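Local coordinates for prenyltransference for protein (Lavandula lanata, PDB 5HC8), which catalyses the head-to-middle condensation of two dimethylallyl diphosphate molecules into lavandulyl diphosphate, an irregular branched monoterpene precursor, at residues I62-P67 with F136-A141; H15-I20 with N202-Q207. All blocks are in the same frame, centred on the assembly; numbering follows the deposited sequence.

Contact 1. Residues I62-P67 with F136-A141. With ISY (3-methylbut-3-enylsulfanyl(phosphonooxy)phosphinic acid), chain F; 61G (2-methylbuta-1,3-diene), chain D.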
loop_
_atom_site.group_PDB
_atom_site.type_symbol
_atom_site.label_atom_id
_atom_site.label_comp_id
_atom_site.label_asym_id
_atom_site.label_seq_id
_atom_site.Cartn_x
_atom_site.Cartn_y
_atom_site.Cartn_z
ATOM N N ILE A 62 -14.960 2.093 -6.861
ATOM C CA ILE A 62 -15.086 3.325 -6.092
ATOM C C ILE A 62 -15.196 2.953 -4.621
ATOM O O ILE A 62 -16.038 2.145 -4.194
ATOM C CB ILE A 62 -16.301 4.175 -6.493
ATOM C CG1 ILE A 62 -16.171 4.626 -7.944
ATOM C CG2 ILE A 62 -16.500 5.328 -5.526
ATOM C CD1 ILE A 62 -17.427 5.334 -8.499
ATOM N N TRP A 63 -14.273 3.462 -3.827
ATOM C CA TRP A 63 -14.307 3.202 -2.364
ATOM C C TRP A 63 -15.139 4.235 -1.680
ATOM O O TRP A 63 -14.840 5.432 -1.783
ATOM C CB TRP A 63 -12.932 3.306 -1.756
ATOM C CG TRP A 63 -12.780 2.781 -0.353
ATOM C CD1 TRP A 63 -13.458 1.742 0.273
ATOM C CD2 TRP A 63 -11.795 3.209 0.576
ATOM N NE1 TRP A 63 -12.923 1.535 1.523
ATOM C CE2 TRP A 63 -11.867 2.371 1.700
ATOM C CE3 TRP A 63 -10.775 4.152 0.519
ATOM C CZ2 TRP A 63 -11.023 2.555 2.810
ATOM C CZ3 TRP A 63 -9.997 4.321 1.608
ATOM C CH2 TRP A 63 -10.089 3.501 2.702
ATOM N N ALA A 64 -16.197 3.796 -0.985
ATOM C CA ALA A 64 -17.181 4.756 -0.404
ATOM C C ALA A 64 -17.187 4.756 1.137
ATOM O O ALA A 64 -17.637 5.698 1.776
ATOM C CB ALA A 64 -18.569 4.444 -0.896
ATOM N N LEU A 65 -16.717 3.671 1.748
ATOM C CA LEU A 65 -16.891 3.635 3.192
ATOM C C LEU A 65 -15.917 2.628 3.745
ATOM O O LEU A 65 -15.930 1.509 3.327
ATOM C CB LEU A 65 -18.318 3.273 3.519
ATOM C CG LEU A 65 -18.602 3.442 5.012
ATOM C CD1 LEU A 65 -18.918 4.883 5.365
ATOM C CD2 LEU A 65 -19.771 2.554 5.425
ATOM N N SER A 66 -15.057 3.090 4.627
ATOM C CA SER A 66 -14.134 2.269 5.393
ATOM C C SER A 66 -14.682 1.847 6.758
ATOM O O SER A 66 -15.642 2.464 7.250
ATOM C CB SER A 66 -12.797 3.028 5.643
ATOM O OG SER A 66 -12.932 4.042 6.624
ATOM N N PRO A 67 -14.034 0.845 7.400
ATOM C CA PRO A 67 -14.486 0.520 8.776
ATOM C C PRO A 67 -14.279 1.694 9.710
ATOM O O PRO A 67 -15.142 1.978 10.545
ATOM C CB PRO A 67 -13.582 -0.634 9.195
ATOM C CG PRO A 67 -13.242 -1.300 7.869
ATOM C CD PRO A 67 -13.061 -0.132 6.905
ATOM N N PHE A 136 -18.230 -2.653 -12.288
ATOM C CA PHE A 136 -18.196 -1.563 -11.330
ATOM C C PHE A 136 -18.308 -2.149 -9.936
ATOM O O PHE A 136 -19.303 -2.807 -9.608
ATOM C CB PHE A 136 -19.371 -0.625 -11.559
ATOM C CG PHE A 136 -19.573 0.395 -10.480
ATOM C CD1 PHE A 136 -18.485 0.988 -9.792
ATOM C CD2 PHE A 136 -20.864 0.737 -10.064
ATOM C CE1 PHE A 136 -18.695 1.915 -8.775
ATOM C CE2 PHE A 136 -21.074 1.687 -9.043
ATOM C CZ PHE A 136 -19.990 2.286 -8.410
ATOM N N ILE A 137 -17.255 -2.006 -9.118
ATOM C CA ILE A 137 -17.296 -2.438 -7.710
ATOM C C ILE A 137 -17.461 -1.208 -6.810
ATOM O O ILE A 137 -16.705 -0.213 -6.926
ATOM C CB ILE A 137 -16.045 -3.197 -7.307
ATOM C CG1 ILE A 137 -16.038 -4.543 -8.018
ATOM C CG2 ILE A 137 -15.977 -3.454 -5.775
ATOM C CD1 ILE A 137 -14.720 -5.302 -7.943
ATOM N N LEU A 138 -18.471 -1.260 -5.950
ATOM C CA LEU A 138 -18.629 -0.301 -4.876
ATOM C C LEU A 138 -18.077 -1.008 -3.631
ATOM O O LEU A 138 -18.601 -2.002 -3.207
ATOM C CB LEU A 138 -20.075 0.129 -4.701
ATOM C CG LEU A 138 -20.295 1.143 -3.583
ATOM C CD1 LEU A 138 -19.668 2.511 -3.809
ATOM C CD2 LEU A 138 -21.774 1.276 -3.339
ATOM N N ALA A 139 -16.993 -0.482 -3.094
ATOM C CA ALA A 139 -16.364 -0.969 -1.864
ATOM C C ALA A 139 -16.890 -0.175 -0.674
ATOM O O ALA A 139 -16.633 1.009 -0.521
ATOM C CB ALA A 139 -14.829 -0.872 -1.979
ATOM N N VAL A 140 -17.628 -0.870 0.180
ATOM C CA VAL A 140 -18.368 -0.287 1.258
ATOM C C VAL A 140 -18.245 -1.166 2.524
ATOM O O VAL A 140 -18.368 -2.407 2.475
ATOM C CB VAL A 140 -19.801 0.008 0.744
ATOM C CG1 VAL A 140 -20.517 -1.282 0.409
ATOM C CG2 VAL A 140 -20.529 0.912 1.658
ATOM N N ALA A 141 -17.869 -0.516 3.640
ATOM C CA ALA A 141 -17.415 -1.198 4.819
ATOM C C ALA A 141 -16.279 -2.123 4.462
ATOM O O ALA A 141 -16.230 -3.233 4.917
ATOM C CB ALA A 141 -18.565 -1.990 5.506
HETATM P P1 ISY F . -8.353 9.762 6.313
HETATM O O2 ISY F . -9.705 8.876 5.946
HETATM P P3 ISY F . -10.955 9.293 5.080
HETATM O O4 ISY F . -8.076 10.866 5.217
HETATM O O5 ISY F . -7.092 8.887 6.565
HETATM O O6 ISY F . -8.704 10.446 7.627
HETATM O O7 ISY F . -11.264 10.736 5.252
HETATM O O8 ISY F . -12.128 8.244 5.363
HETATM S S9 ISY F . -10.275 9.111 3.064
HETATM C C10 ISY F . -10.499 7.368 2.802
HETATM C C11 ISY F . -11.652 7.360 1.831
HETATM C C12 ISY F . -12.840 6.460 2.023
HETATM C C13 ISY F . -13.909 6.496 1.030
HETATM C C14 ISY F . -13.044 5.697 3.278
HETATM C CAC 61G D . -16.373 8.259 3.485
HETATM C CAE 61G D . -17.112 9.129 2.437
HETATM C CAB 61G D . -18.182 8.672 1.483
HETATM C CAD 61G D . -16.613 10.443 2.236
HETATM C CAA 61G D . -15.581 10.798 3.145
#
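Trp-63 meets Ala-139 through the pyrrole side of its indole: CD1 lies 3.7 Å from Ala-139 CB, while Ala-139 O sits at the ring edge, near its plane. With CG anti to the backbone N (chi1 -167°), the ring reaches out to the ligand ISY, whose isoprenoid tail lies over one face, ISY C14 standing 3.5 Å above the indole plane, toward its rim. Trp-63 NE1 is taken up by Tyr-142 O. Ile-62 and Leu-138 point to the other side of the sheet, where helix 34-54 lays Trp-45 against both and against Ala-64, whose small methyl fits between Trp-45 and Leu-138 CD1, with Ala-64 CB 3.7 Å from the latter. Ile-62 CD1 approaches the Phe-136 ring obliquely at CE1.

The two segments are neighbouring parallel strands in the central sheet of a cis-prenyltransferase fold, at the C-terminal ends of whose strands the active site lies. Ile-62 N bonds to Ile-137 O, Ala-139 N to Ile-62 O, and Ala-64 N to Ala-139 O at 2.9 Å, the last almost straight (177°). Were Trp-63 an alanine, the prenyl tail would probably lose its flat apolar wall and Tyr-142 O its indole donor. The backbone O of Ala-64 lies 3.0 Å from CAB of the diene 61G.

Contact 2. Residues H15-I20 with N202-Q207. With ISY (3-methylbut-3-enylsulfanyl(phosphonooxy)phosphinic acid), chain F.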
loop_
_atom_site.group_PDB
_atom_site.type_symbol
_atom_site.label_atom_id
_atom_site.label_comp_id
_atom_site.label_asym_id
_atom_site.label_seq_id
_atom_site.Cartn_x
_atom_site.Cartn_y
_atom_site.Cartn_z
ATOM N N HIS A 15 -7.892 -2.206 -14.430
ATOM C CA HIS A 15 -8.614 -1.886 -13.170
ATOM C C HIS A 15 -8.190 -0.514 -12.718
ATOM O O HIS A 15 -6.975 -0.266 -12.515
ATOM C CB HIS A 15 -8.270 -2.955 -12.121
ATOM C CG HIS A 15 -8.890 -2.782 -10.779
ATOM N ND1 HIS A 15 -8.619 -3.660 -9.729
ATOM C CD2 HIS A 15 -9.728 -1.846 -10.280
ATOM C CE1 HIS A 15 -9.282 -3.264 -8.650
ATOM N NE2 HIS A 15 -9.986 -2.191 -8.973
ATOM N N VAL A 16 -9.182 0.381 -12.568
ATOM C CA VAL A 16 -8.949 1.717 -11.962
ATOM C C VAL A 16 -9.713 1.797 -10.648
ATOM O O VAL A 16 -10.922 1.430 -10.635
ATOM C CB VAL A 16 -9.376 2.887 -12.925
ATOM C CG1 VAL A 16 -9.196 4.276 -12.252
ATOM C CG2 VAL A 16 -8.545 2.814 -14.202
ATOM N N ALA A 17 -9.054 2.278 -9.571
ATOM C CA ALA A 17 -9.713 2.450 -8.303
ATOM C C ALA A 17 -9.620 3.853 -7.855
ATOM O O ALA A 17 -8.593 4.485 -8.005
ATOM C CB ALA A 17 -9.126 1.524 -7.206
ATOM N N ILE A 18 -10.679 4.313 -7.203
ATOM C CA ILE A 18 -10.768 5.668 -6.736
ATOM C C ILE A 18 -11.072 5.821 -5.256
ATOM O O ILE A 18 -12.023 5.245 -4.750
ATOM C CB ILE A 18 -11.891 6.437 -7.492
ATOM C CG1 ILE A 18 -11.617 6.399 -9.009
ATOM C CG2 ILE A 18 -11.946 7.869 -7.020
ATOM C CD1 ILE A 18 -12.658 7.113 -9.866
ATOM N N ILE A 19 -10.225 6.564 -4.568
ATOM C CA ILE A 19 -10.481 6.995 -3.184
ATOM C C ILE A 19 -11.091 8.381 -3.160
ATOM O O ILE A 19 -10.441 9.364 -3.484
ATOM C CB ILE A 19 -9.164 6.975 -2.358
ATOM C CG1 ILE A 19 -8.581 5.568 -2.304
ATOM C CG2 ILE A 19 -9.335 7.508 -0.954
ATOM C CD1 ILE A 19 -7.261 5.483 -1.571
ATOM N N ILE A 20 -12.353 8.467 -2.733
ATOM C CA ILE A 20 -13.076 9.731 -2.639
ATOM C C ILE A 20 -12.801 10.385 -1.304
ATOM O O ILE A 20 -12.681 9.719 -0.254
ATOM C CB ILE A 20 -14.631 9.531 -2.917
ATOM C CG1 ILE A 20 -15.292 8.683 -1.853
ATOM C CG2 ILE A 20 -14.860 8.841 -4.282
ATOM C CD1 ILE A 20 -16.718 8.304 -2.165
ATOM N N ASN A 202 -6.285 2.747 4.746
ATOM C CA ASN A 202 -6.741 1.384 4.950
ATOM C C ASN A 202 -7.688 0.939 3.834
ATOM O O ASN A 202 -8.630 0.134 4.020
ATOM C CB ASN A 202 -7.236 1.124 6.396
ATOM C CG ASN A 202 -7.525 -0.324 6.640
ATOM O OD1 ASN A 202 -6.770 -1.197 6.232
ATOM N ND2 ASN A 202 -8.661 -0.599 7.248
ATOM N N PHE A 203 -7.426 1.468 2.625
ATOM C CA PHE A 203 -7.973 0.832 1.423
ATOM C C PHE A 203 -7.228 -0.478 1.128
ATOM O O PHE A 203 -6.579 -1.095 2.010
ATOM C CB PHE A 203 -7.956 1.852 0.256
ATOM C CG PHE A 203 -8.748 1.478 -0.987
ATOM C CD1 PHE A 203 -9.998 0.834 -0.958
ATOM C CD2 PHE A 203 -8.264 1.902 -2.226
ATOM C CE1 PHE A 203 -10.681 0.508 -2.095
ATOM C CE2 PHE A 203 -8.965 1.595 -3.409
ATOM C CZ PHE A 203 -10.200 0.927 -3.346
ATOM N N PHE A 204 -7.326 -0.956 -0.124
ATOM C CA PHE A 204 -6.501 -2.069 -0.528
ATOM C C PHE A 204 -5.074 -1.968 -0.051
ATOM O O PHE A 204 -4.405 -0.909 -0.131
ATOM C CB PHE A 204 -6.407 -2.163 -2.104
ATOM C CG PHE A 204 -7.682 -2.441 -2.847
ATOM C CD1 PHE A 204 -8.635 -3.325 -2.400
ATOM C CD2 PHE A 204 -7.906 -1.828 -4.086
ATOM C CE1 PHE A 204 -9.791 -3.536 -3.105
ATOM C CE2 PHE A 204 -9.077 -2.070 -4.839
ATOM C CZ PHE A 204 -10.029 -2.954 -4.359
ATOM N N LEU A 205 -4.520 -3.106 0.345
ATOM C CA LEU A 205 -3.134 -3.198 0.713
ATOM C C LEU A 205 -2.531 -4.330 -0.114
ATOM O O LEU A 205 -1.646 -4.074 -0.897
ATOM C CB LEU A 205 -2.965 -3.475 2.240
ATOM C CG LEU A 205 -3.536 -2.331 3.121
ATOM C CD1 LEU A 205 -3.429 -2.767 4.598
ATOM C CD2 LEU A 205 -2.834 -1.041 2.923
ATOM N N TRP A 206 -2.988 -5.595 0.068
ATOM C CA TRP A 206 -2.509 -6.704 -0.731
ATOM C C TRP A 206 -2.537 -6.367 -2.246
ATOM O O TRP A 206 -1.619 -6.764 -2.996
ATOM C CB TRP A 206 -3.357 -7.940 -0.493
ATOM C CG TRP A 206 -3.081 -9.051 -1.449
ATOM C CD1 TRP A 206 -3.554 -9.188 -2.720
ATOM C CD2 TRP A 206 -2.181 -10.156 -1.220
ATOM N NE1 TRP A 206 -3.033 -10.333 -3.284
ATOM C CE2 TRP A 206 -2.178 -10.940 -2.387
ATOM C CE3 TRP A 206 -1.436 -10.583 -0.129
ATOM C CZ2 TRP A 206 -1.438 -12.123 -2.474
ATOM C CZ3 TRP A 206 -0.637 -11.671 -0.249
ATOM C CH2 TRP A 206 -0.694 -12.483 -1.394
ATOM N N GLN A 207 -3.597 -5.686 -2.621
ATOM C CA GLN A 207 -3.872 -5.378 -4.014
ATOM C C GLN A 207 -2.926 -4.414 -4.690
ATOM O O GLN A 207 -2.995 -4.318 -5.929
ATOM C CB GLN A 207 -5.349 -5.004 -4.243
ATOM C CG GLN A 207 -6.351 -6.112 -3.938
ATOM C CD GLN A 207 -6.752 -6.296 -2.461
ATOM O OE1 GLN A 207 -6.176 -5.661 -1.535
ATOM N NE2 GLN A 207 -7.745 -7.168 -2.227
HETATM P P1 ISY F . -8.353 9.762 6.313
HETATM O O2 ISY F . -9.705 8.876 5.946
HETATM P P3 ISY F . -10.955 9.293 5.080
HETATM O O4 ISY F . -8.076 10.866 5.217
HETATM O O5 ISY F . -7.092 8.887 6.565
HETATM O O6 ISY F . -8.704 10.446 7.627
HETATM O O7 ISY F . -11.264 10.736 5.252
HETATM O O8 ISY F . -12.128 8.244 5.363
HETATM S S9 ISY F . -10.275 9.111 3.064
HETATM C C10 ISY F . -10.499 7.368 2.802
HETATM C C11 ISY F . -11.652 7.360 1.831
HETATM C C12 ISY F . -12.840 6.460 2.023
HETATM C C13 ISY F . -13.909 6.496 1.030
HETATM C C14 ISY F . -13.044 5.697 3.278
#
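Ile-19 and Phe-203 have the nearest CA atoms across the contact between strand 15-19 and the irregular segment 202-207, still 8.1 Å apart. No hydrogen bond joins the segments, and side chains fill the space between the backbones. Ala-17 CB points toward 202-207 and meets the edge of the Phe-203 ring, 3.8 Å from CE2; a methyl group is small enough to let that edge come close to the strand. Ile-19 and Phe-203 run alongside one another from opposing sides, with Ile-19 CG1 3.7 Å from Phe-203 CD2. Because CG1 stands beside the backbone N (chi1 -61°), this branch serves the phenylalanine while CG2 turns to the ligand ISY, 3.6 Å from its C11. Phe-204 CD2 lies 3.6 Å above the plane of the Phe-203 ring, toward its rim, and Gln-207 CG covers the face of Phe-204 away from Phe-203. Across the contact, His-15 CE1 approaches Phe-204 CE2 obliquely at 4.0 Å. The imidazole is buried, but its NE2 bonds to Thr-61 OG1 on the adjoining strand. The contact therefore rests on shape and apolar burial: one branch of Ile-19 packs on Phe-203, the other lines the prenyl-tail site.

How the contacts relate
Both contacts are buried in the core, their centres about 9 Å apart, and neither is a surface contact. They share one sheet, since strands 59-65 and 15-19 are neighbours, with Trp-63 N probably hydrogen-bonded to Ile-18 O. Contact 1 joins strand to strand, so its backbone supplies the bonds; contact 2 sets a loop against a strand and relies on side-chain packing alone. Trp-63 and Phe-203 stack on each other, joining contact 1 to the phenylalanine side of contact 2. Both segments of contact 1 fall, in sequence, between those of contact 2. Both contacts reach ISY, and 202-207 also meets the second subunit, where Trp-206 makes a cation-pi contact with Arg-145 of that subunit.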